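Autoinducer 2-binding protein LsrB (Clostridium saccharobutylicum DSM 13864, PDB 6DSP) binds the quorum-sensing signal autoinducer-2, held here as a tetrahydroxytetrahydrofuran, and belongs to the bacterial solute-binding proteins of the periplasmic binding protein superfamily. Local coordinates at residues 69-74 with 90-95; 142-147 with 264-269; 281-286 with 291-296. All coordinates share one frame; numbering follows the deposited sequence.

Contact 1: residues 69-74 with 90-95; sequences SVINKA and AGVKDA
I71 carries the apolar part of this helix-to-helix contact, sending two different branches to two residues of segment 90-95. Its CD1 methyl meets V92, with I71 CD1 4.0 Å from V92 CG1, and the two side chains cross at about a right angle. The other branch, CG2, lies anti to the backbone N (chi1 of I71 is -67°) and reaches A95 one turn further along, where I71 CG2 is 4.0 Å from A95 CB. The same methyl lies 3.8 Å from A95 O, so it packs against backbone as well as side chain.

The polar part runs through a single water. That water donates one hydrogen bond to N72 OD1 (2.8 Å) and another to A95 O (2.9 Å), tying a side-chain amide to a backbone carbonyl between the two helices. N72 OD1 also passes 3.9 Å from A95 CB. N72 is partly exposed while I71, V92 and A95 are buried, which puts the water bridge at the margin of the contact.

The short helical segments run nearly parallel, 15° apart, with axes approaching to 9.9 Å. Below them, I71 also rests on I27 of strand 23-27 and I82 of strand 81-84, and V92 on L84 of the latter. Neighbouring, like-directed helices packed on the parallel part of the mixed sheet are the hallmark of the Rossmann-like alpha/beta lobes of periplasmic binding proteins.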
loop_
_atom_site.group_PDB
_atom_site.type_symbol
_atom_site.label_atom_id
_atom_site.label_comp_id
_atom_site.label_asym_id
_atom_site.label_seq_id
_atom_site.Cartn_x
_atom_site.Cartn_y
_atom_site.Cartn_z
ATOM N N SER A 69 -11.542 9.138 14.692
ATOM C CA SER A 69 -12.526 8.608 15.634
ATOM C C SER A 69 -12.102 7.233 16.122
ATOM O O SER A 69 -12.257 6.918 17.312
ATOM C CB SER A 69 -13.904 8.474 14.992
ATOM O OG SER A 69 -14.795 7.861 15.947
ATOM N N VAL A 70 -11.581 6.389 15.224
ATOM C CA VAL A 70 -11.137 5.058 15.631
ATOM C C VAL A 70 -9.975 5.156 16.617
ATOM O O VAL A 70 -9.946 4.449 17.641
ATOM C CB VAL A 70 -10.745 4.216 14.397
ATOM C CG1 VAL A 70 -10.095 2.912 14.809
ATOM C CG2 VAL A 70 -11.952 3.956 13.487
ATOM N N ILE A 71 -8.996 6.021 16.321
ATOM C CA ILE A 71 -7.863 6.229 17.230
ATOM C C ILE A 71 -8.357 6.694 18.599
ATOM O O ILE A 71 -7.968 6.134 19.627
ATOM C CB ILE A 71 -6.891 7.266 16.629
ATOM C CG1 ILE A 71 -6.223 6.688 15.367
ATOM C CG2 ILE A 71 -5.853 7.705 17.674
ATOM C CD1 ILE A 71 -5.657 7.780 14.470
ATOM N N ASN A 72 -9.186 7.753 18.628
ATOM C CA ASN A 72 -9.665 8.289 19.906
ATOM C C ASN A 72 -10.393 7.232 20.713
ATOM O O ASN A 72 -10.192 7.141 21.934
ATOM C CB ASN A 72 -10.615 9.451 19.657
ATOM C CG ASN A 72 -9.927 10.705 19.121
ATOM O OD1 ASN A 72 -8.679 10.863 19.151
ATOM N ND2 ASN A 72 -10.763 11.619 18.647
ATOM N N LYS A 73 -11.269 6.451 20.067
ATOM C CA LYS A 73 -12.033 5.453 20.813
ATOM C C LYS A 73 -11.101 4.382 21.381
ATOM O O LYS A 73 -11.273 3.935 22.516
ATOM C CB LYS A 73 -13.101 4.829 19.923
ATOM C CG LYS A 73 -13.903 3.741 20.604
ATOM C CD LYS A 73 -15.046 3.243 19.723
ATOM C CE LYS A 73 -15.853 2.174 20.443
ATOM N NZ LYS A 73 -17.178 1.965 19.807
ATOM N N ALA A 74 -10.093 3.966 20.610
ATOM C CA ALA A 74 -9.157 2.957 21.096
ATOM C C ALA A 74 -8.359 3.484 22.275
ATOM O O ALA A 74 -8.143 2.767 23.263
ATOM C CB ALA A 74 -8.232 2.528 19.957
ATOM N N ALA A 90 -1.578 14.191 7.660
ATOM C CA ALA A 90 -1.835 15.421 8.381
ATOM C C ALA A 90 -3.098 15.297 9.208
ATOM O O ALA A 90 -3.174 15.837 10.314
ATOM C CB ALA A 90 -1.924 16.600 7.408
ATOM N N GLY A 91 -4.105 14.600 8.693
ATOM C CA GLY A 91 -5.390 14.491 9.371
ATOM C C GLY A 91 -5.406 13.597 10.578
ATOM O O GLY A 91 -6.403 13.606 11.305
ATOM N N VAL A 92 -4.347 12.848 10.846
ATOM C CA VAL A 92 -4.302 12.054 12.068
ATOM C C VAL A 92 -3.192 12.486 13.005
ATOM O O VAL A 92 -3.035 11.882 14.078
ATOM C CB VAL A 92 -4.198 10.542 11.790
ATOM C CG1 VAL A 92 -5.488 10.049 11.162
ATOM C CG2 VAL A 92 -2.955 10.230 10.957
ATOM N N LYS A 93 -2.428 13.519 12.652
ATOM C CA LYS A 93 -1.288 13.918 13.476
ATOM C C LYS A 93 -1.721 14.238 14.912
ATOM O O LYS A 93 -1.127 13.743 15.881
ATOM C CB LYS A 93 -0.536 15.087 12.833
ATOM C CG LYS A 93 0.771 15.439 13.517
ATOM C CD LYS A 93 1.474 16.568 12.815
ATOM C CE LYS A 93 2.847 16.769 13.429
ATOM N NZ LYS A 93 3.570 17.933 12.871
ATOM N N ASP A 94 -2.737 15.105 15.078
ATOM C CA ASP A 94 -3.152 15.510 16.422
ATOM C C ASP A 94 -3.677 14.325 17.228
ATOM O O ASP A 94 -3.361 14.183 18.423
ATOM C CB ASP A 94 -4.226 16.591 16.364
ATOM C CG ASP A 94 -3.722 17.908 15.814
ATOM O OD1 ASP A 94 -2.513 18.123 15.627
ATOM O OD2 ASP A 94 -4.578 18.767 15.562
ATOM N N ALA A 95 -4.453 13.439 16.603
ATOM C CA ALA A 95 -4.972 12.301 17.345
ATOM C C ALA A 95 -3.836 11.384 17.799
ATOM O O ALA A 95 -3.911 10.784 18.878
ATOM C CB ALA A 95 -5.948 11.531 16.463
HETATM O O HOH W 1 -6.329 10.073 20.399
#

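Contact 2: residues 142-147 with 264-269; sequences LKERGK and ILTRWG
A Schellman motif closes helix 127-144, and E144, in its last turn, forms a two-pronged salt bridge with R267, in the chain leading into strand 268-270. The guanidinium grips the carboxylate end-on, one nitrogen to each oxygen. R267 NH1 donates to E144 OE1 at 2.8 Å with a nearly straight N-H...O angle of 165°, while R267 NH2 reaches E144 OE2 at 2.9 Å along a more bent path. The two bonds are not equivalent. OE2 is approached on its syn lone pair, whereas OE1 is met from above the carboxylate plane, although it lies almost in the plane of the guanidinium. This asymmetry goes with the twist between the two flat groups, whose planes are 48° apart.

The glutamate reaches across with a chain extended beyond CG; the arginine instead bends at chi3 (-74°), which turns its terminal nitrogens toward the helix end. Beside the ion pair, T266 lends a methyl: its CG2 lies 3.4 Å from E144 OE1. The helix itself is finished by two backbone bonds, from K147 N to L142 O and from G146 N to K143 O, with G146 taking positive phi.

R267 NH1 has a second acceptor, S141 OG, so this nitrogen is held by two residues of the same helix, and the arginine side chain also rests on M137 and D140. Behind the salt bridge, R267 O bonds T248 OG1 in strand 246-249, and W268 pairs through its backbone with F337. The contact thus joins the C-terminal end of helix 127-144, at the surface, to the chain entering strand 268-270, beside the edge of the four-stranded sheet.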
loop_
_atom_site.group_PDB
_atom_site.type_symbol
_atom_site.label_atom_id
_atom_site.label_comp_id
_atom_site.label_asym_id
_atom_site.label_seq_id
_atom_site.Cartn_x
_atom_site.Cartn_y
_atom_site.Cartn_z
ATOM N N LEU A 142 3.196 -4.430 -21.685
ATOM C CA LEU A 142 3.111 -3.739 -22.973
ATOM C C LEU A 142 3.857 -4.507 -24.051
ATOM O O LEU A 142 3.336 -4.719 -25.154
ATOM C CB LEU A 142 3.688 -2.325 -22.829
ATOM C CG LEU A 142 2.777 -1.306 -22.124
ATOM C CD1 LEU A 142 3.606 -0.112 -21.666
ATOM C CD2 LEU A 142 1.611 -0.873 -23.008
ATOM N N LYS A 143 5.076 -4.962 -23.731
ATOM C CA LYS A 143 5.827 -5.735 -24.710
ATOM C C LYS A 143 5.095 -7.030 -25.079
ATOM O O LYS A 143 5.055 -7.412 -26.251
ATOM C CB LYS A 143 7.233 -6.002 -24.177
ATOM C CG LYS A 143 8.162 -6.667 -25.174
ATOM C CD LYS A 143 9.597 -6.604 -24.653
ATOM C CE LYS A 143 10.562 -7.194 -25.659
ATOM N NZ LYS A 143 10.323 -6.586 -27.005
ATOM N N GLU A 144 4.420 -7.660 -24.104
ATOM C CA GLU A 144 3.740 -8.924 -24.359
ATOM C C GLU A 144 2.487 -8.769 -25.199
ATOM O O GLU A 144 2.057 -9.757 -25.814
ATOM C CB GLU A 144 3.429 -9.624 -23.043
ATOM C CG GLU A 144 4.709 -10.135 -22.407
ATOM C CD GLU A 144 4.592 -10.408 -20.932
ATOM O OE1 GLU A 144 3.514 -10.181 -20.354
ATOM O OE2 GLU A 144 5.611 -10.839 -20.341
ATOM N N ARG A 145 1.911 -7.571 -25.281
ATOM C CA ARG A 145 0.789 -7.349 -26.187
ATOM C C ARG A 145 1.225 -6.753 -27.518
ATOM O O ARG A 145 0.387 -6.304 -28.293
ATOM C CB ARG A 145 -0.361 -6.570 -25.545
ATOM C CG ARG A 145 -0.096 -5.096 -25.268
ATOM C CD ARG A 145 -1.403 -4.381 -24.910
ATOM N NE ARG A 145 -1.284 -2.954 -24.576
ATOM C CZ ARG A 145 -1.428 -1.956 -25.449
ATOM N NH1 ARG A 145 -1.647 -2.207 -26.733
ATOM N NH2 ARG A 145 -1.343 -0.690 -25.044
ATOM N N GLY A 146 2.520 -6.729 -27.793
ATOM C CA GLY A 146 2.994 -6.385 -29.116
ATOM C C GLY A 146 3.413 -4.948 -29.287
ATOM O O GLY A 146 3.648 -4.523 -30.428
ATOM N N LYS A 147 3.493 -4.185 -28.201
ATOM C CA LYS A 147 4.050 -2.841 -28.265
ATOM C C LYS A 147 5.570 -2.900 -28.106
ATOM O O LYS A 147 6.156 -3.917 -27.729
ATOM C CB LYS A 147 3.436 -1.947 -27.166
ATOM C CG LYS A 147 1.890 -1.873 -27.182
ATOM C CD LYS A 147 1.398 -1.108 -28.412
ATOM C CE LYS A 147 1.677 0.389 -28.257
ATOM N NZ LYS A 147 1.220 1.170 -29.467
ATOM N N ILE A 264 -8.178 -10.194 -18.719
ATOM C CA ILE A 264 -8.342 -8.753 -18.667
ATOM C C ILE A 264 -7.007 -8.073 -18.406
ATOM O O ILE A 264 -6.795 -6.944 -18.868
ATOM C CB ILE A 264 -9.387 -8.345 -17.593
ATOM C CG1 ILE A 264 -10.707 -9.087 -17.804
ATOM C CG2 ILE A 264 -9.588 -6.823 -17.587
ATOM C CD1 ILE A 264 -11.294 -8.858 -19.178
ATOM N N LEU A 265 -6.129 -8.694 -17.611
ATOM C CA LEU A 265 -4.787 -8.161 -17.393
ATOM C C LEU A 265 -3.814 -9.325 -17.275
ATOM O O LEU A 265 -4.181 -10.431 -16.883
ATOM C CB LEU A 265 -4.676 -7.235 -16.151
ATOM C CG LEU A 265 -4.524 -7.896 -14.773
ATOM C CD1 LEU A 265 -4.161 -6.850 -13.709
ATOM C CD2 LEU A 265 -5.804 -8.605 -14.356
ATOM N N THR A 266 -2.550 -9.025 -17.532
ATOM C CA THR A 266 -1.516 -10.038 -17.518
ATOM C C THR A 266 -0.782 -10.113 -16.193
ATOM O O THR A 266 -0.369 -11.204 -15.789
ATOM C CB THR A 266 -0.480 -9.694 -18.621
ATOM O OG1 THR A 266 -1.158 -9.592 -19.883
ATOM C CG2 THR A 266 0.606 -10.751 -18.703
ATOM N N ARG A 267 -0.584 -8.984 -15.507
ATOM C CA ARG A 267 0.455 -8.925 -14.492
ATOM C C ARG A 267 0.129 -7.801 -13.520
ATOM O O ARG A 267 -0.273 -6.716 -13.940
ATOM C CB ARG A 267 1.803 -8.651 -15.187
ATOM C CG ARG A 267 2.981 -8.440 -14.254
ATOM C CD ARG A 267 4.258 -8.208 -15.084
ATOM N NE ARG A 267 4.774 -9.417 -15.714
ATOM C CZ ARG A 267 4.581 -9.758 -16.995
ATOM N NH1 ARG A 267 3.842 -8.985 -17.797
ATOM N NH2 ARG A 267 5.130 -10.878 -17.465
ATOM N N TRP A 268 0.340 -8.062 -12.232
ATOM C CA TRP A 268 0.212 -7.039 -11.189
ATOM C C TRP A 268 1.097 -7.499 -10.048
ATOM O O TRP A 268 1.698 -8.569 -10.122
ATOM C CB TRP A 268 -1.266 -6.863 -10.764
ATOM C CG TRP A 268 -1.795 -7.989 -9.921
ATOM C CD1 TRP A 268 -1.999 -7.955 -8.578
ATOM C CD2 TRP A 268 -2.218 -9.285 -10.368
ATOM N NE1 TRP A 268 -2.488 -9.153 -8.149
ATOM C CE2 TRP A 268 -2.615 -10.004 -9.220
ATOM C CE3 TRP A 268 -2.254 -9.924 -11.626
ATOM C CZ2 TRP A 268 -3.056 -11.328 -9.282
ATOM C CZ3 TRP A 268 -2.704 -11.249 -11.683
ATOM C CH2 TRP A 268 -3.097 -11.929 -10.518
ATOM N N GLY A 269 1.190 -6.693 -8.987
ATOM C CA GLY A 269 2.077 -7.037 -7.895
ATOM C C GLY A 269 1.499 -6.796 -6.516
ATOM O O GLY A 269 0.451 -6.157 -6.342
#

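Contact 3: residues 281-286 with 291-296; sequences CYMAYY and NSVKVG
Y286 and N291 are brought face to face by their first torsions: Y286 holds CG anti to the backbone N (chi1 -174°), which swings its ring out beside segment 291-296, and N291 turns CG beside its own N (chi1 -60°), laying the amide over that ring. Ring and amide planes differ by only 19°, a stacked arrangement. The closest part is the asparagine methylene, with N291 CB 3.6 Å from the centroid of the Y286 ring in a CH-pi contact over the face, and N291 ND2 extends beyond it across the CD1 and CE1 side.

The same amide also bonds to the backbone. N291 ND2 donates to Y286 O at 2.9 Å, with the acceptor close to the amide plane, and N291 N adds a weak bond to the same oxygen at 3.3 Å. One carbonyl near the end of the helix is therefore met by both a side-chain and a main-chain N-H of a single residue, which fixes the amide's rotation as it lies on the ring.

V293 takes the edge of the ring: its CG2 lies in the ring plane, 3.6 Å from Y286 CD2. The other methyl, V293 CG1, meets M283 CE at 4.2 Å, one turn back along the helix. Beneath, M283, Y286 and V293 all touch I299 of strand 298-301. This is a helix-to-strand connection folded back on its own helix, joining helix 273-288 to strand 298-301, at one edge of the eight-stranded sheet in one lobe of the periplasmic binding protein fold.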
loop_
_atom_site.group_PDB
_atom_site.type_symbol
_atom_site.label_atom_id
_atom_site.label_comp_id
_atom_site.label_asym_id
_atom_site.label_seq_id
_atom_site.Cartn_x
_atom_site.Cartn_y
_atom_site.Cartn_z
ATOM N N CYS A 281 2.124 -5.086 14.003
ATOM C CA CYS A 281 1.560 -5.326 15.327
ATOM C C CYS A 281 2.607 -5.851 16.292
ATOM O O CYS A 281 2.599 -5.486 17.475
ATOM C CB CYS A 281 0.393 -6.303 15.232
ATOM S SG CYS A 281 -1.049 -5.587 14.410
ATOM N N TYR A 282 3.539 -6.684 15.815
ATOM C CA TYR A 282 4.613 -7.155 16.685
ATOM C C TYR A 282 5.484 -5.995 17.180
ATOM O O TYR A 282 5.844 -5.935 18.370
ATOM C CB TYR A 282 5.506 -8.193 15.988
ATOM C CG TYR A 282 6.474 -8.781 16.984
ATOM C CD1 TYR A 282 6.113 -9.869 17.765
ATOM C CD2 TYR A 282 7.727 -8.200 17.201
ATOM C CE1 TYR A 282 6.977 -10.389 18.723
ATOM C CE2 TYR A 282 8.607 -8.721 18.168
ATOM C CZ TYR A 282 8.217 -9.820 18.922
ATOM O OH TYR A 282 9.048 -10.380 19.879
ATOM N N MET A 283 5.858 -5.074 16.280
ATOM C CA MET A 283 6.682 -3.942 16.707
ATOM C C MET A 283 5.959 -3.114 17.756
ATOM O O MET A 283 6.572 -2.670 18.735
ATOM C CB MET A 283 7.074 -3.086 15.504
ATOM C CG MET A 283 7.999 -3.829 14.502
ATOM S SD MET A 283 9.505 -4.563 15.252
ATOM C CE MET A 283 10.282 -3.074 15.905
ATOM N N ALA A 284 4.658 -2.861 17.548
ATOM C CA ALA A 284 3.876 -2.132 18.548
ATOM C C ALA A 284 3.863 -2.862 19.895
ATOM O O ALA A 284 4.076 -2.247 20.937
ATOM C CB ALA A 284 2.470 -1.935 18.029
ATOM N N TYR A 285 3.637 -4.177 19.876
ATOM C CA TYR A 285 3.620 -4.987 21.092
ATOM C C TYR A 285 4.983 -4.990 21.765
ATOM O O TYR A 285 5.086 -4.878 22.991
ATOM C CB TYR A 285 3.215 -6.409 20.719
ATOM C CG TYR A 285 3.657 -7.470 21.685
ATOM C CD1 TYR A 285 2.947 -7.710 22.856
ATOM C CD2 TYR A 285 4.750 -8.275 21.399
ATOM C CE1 TYR A 285 3.347 -8.704 23.754
ATOM C CE2 TYR A 285 5.158 -9.277 22.282
ATOM C CZ TYR A 285 4.451 -9.478 23.454
ATOM O OH TYR A 285 4.859 -10.472 24.316
ATOM N N TYR A 286 6.045 -5.103 20.968
ATOM C CA TYR A 286 7.397 -5.178 21.505
ATOM C C TYR A 286 7.758 -3.895 22.231
ATOM O O TYR A 286 8.311 -3.927 23.346
ATOM C CB TYR A 286 8.353 -5.438 20.337
ATOM C CG TYR A 286 9.786 -5.679 20.719
ATOM C CD1 TYR A 286 10.197 -6.904 21.200
ATOM C CD2 TYR A 286 10.734 -4.684 20.567
ATOM C CE1 TYR A 286 11.520 -7.144 21.547
ATOM C CE2 TYR A 286 12.065 -4.908 20.896
ATOM C CZ TYR A 286 12.462 -6.153 21.392
ATOM O OH TYR A 286 13.772 -6.436 21.739
ATOM N N ASN A 291 10.296 -2.628 25.686
ATOM C CA ASN A 291 11.584 -2.770 25.037
ATOM C C ASN A 291 11.843 -1.524 24.217
ATOM O O ASN A 291 10.961 -1.035 23.512
ATOM C CB ASN A 291 11.564 -3.990 24.112
ATOM C CG ASN A 291 11.286 -5.260 24.870
ATOM O OD1 ASN A 291 12.140 -5.749 25.632
ATOM N ND2 ASN A 291 10.076 -5.772 24.727
ATOM N N SER A 292 13.064 -1.018 24.307
ATOM C CA SER A 292 13.420 0.150 23.534
ATOM C C SER A 292 13.819 -0.299 22.142
ATOM O O SER A 292 14.415 -1.362 21.954
ATOM C CB SER A 292 14.589 0.875 24.181
ATOM O OG SER A 292 15.801 0.182 23.913
ATOM N N VAL A 293 13.473 0.506 21.159
ATOM C CA VAL A 293 13.824 0.227 19.781
ATOM C C VAL A 293 14.469 1.476 19.207
ATOM O O VAL A 293 13.899 2.570 19.302
ATOM C CB VAL A 293 12.567 -0.137 18.971
ATOM C CG1 VAL A 293 12.913 -0.206 17.506
ATOM C CG2 VAL A 293 11.998 -1.472 19.451
ATOM N N LYS A 294 15.658 1.323 18.619
ATOM C CA LYS A 294 16.354 2.429 17.970
ATOM C C LYS A 294 16.846 2.016 16.595
ATOM O O LYS A 294 17.043 0.839 16.317
ATOM C CB LYS A 294 17.539 2.916 18.810
ATOM C CG LYS A 294 17.054 3.592 20.075
ATOM C CD LYS A 294 18.211 4.118 20.900
ATOM C CE LYS A 294 17.680 4.902 22.097
ATOM N NZ LYS A 294 16.660 4.158 22.841
ATOM N N VAL A 295 17.034 3.023 15.735
ATOM C CA VAL A 295 17.626 2.792 14.426
ATOM C C VAL A 295 18.932 2.036 14.590
ATOM O O VAL A 295 19.768 2.372 15.441
ATOM C CB VAL A 295 17.814 4.128 13.681
ATOM C CG1 VAL A 295 18.607 3.917 12.374
ATOM C CG2 VAL A 295 16.464 4.762 13.378
ATOM N N GLY A 296 19.100 0.999 13.771
ATOM C CA GLY A 296 20.253 0.131 13.823
ATOM C C GLY A 296 20.031 -1.157 14.589
ATOM O O GLY A 296 20.822 -2.095 14.428
#

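In the fold
Contacts 1 and 3 serve the same lobe, each placing helical residues against the eight-stranded mixed sheet, and helical segments 69-74 and 281-286 both lie against strand 23-27; their centres lie about 21 Å apart. Contact 2 is about 40 Å, centre to centre, from either, across the middle of the chain at the four-stranded lobe. Burial and chemistry change together. The buried contact 1 is mostly aliphatic, with a water at its margin; the partly buried contact 3 mixes aromatic and amide stacking with hydrogen bonds to one carbonyl; contact 2, on the surface, rests on charge. Contact 3 closes over four intervening residues, contact 2 over 116.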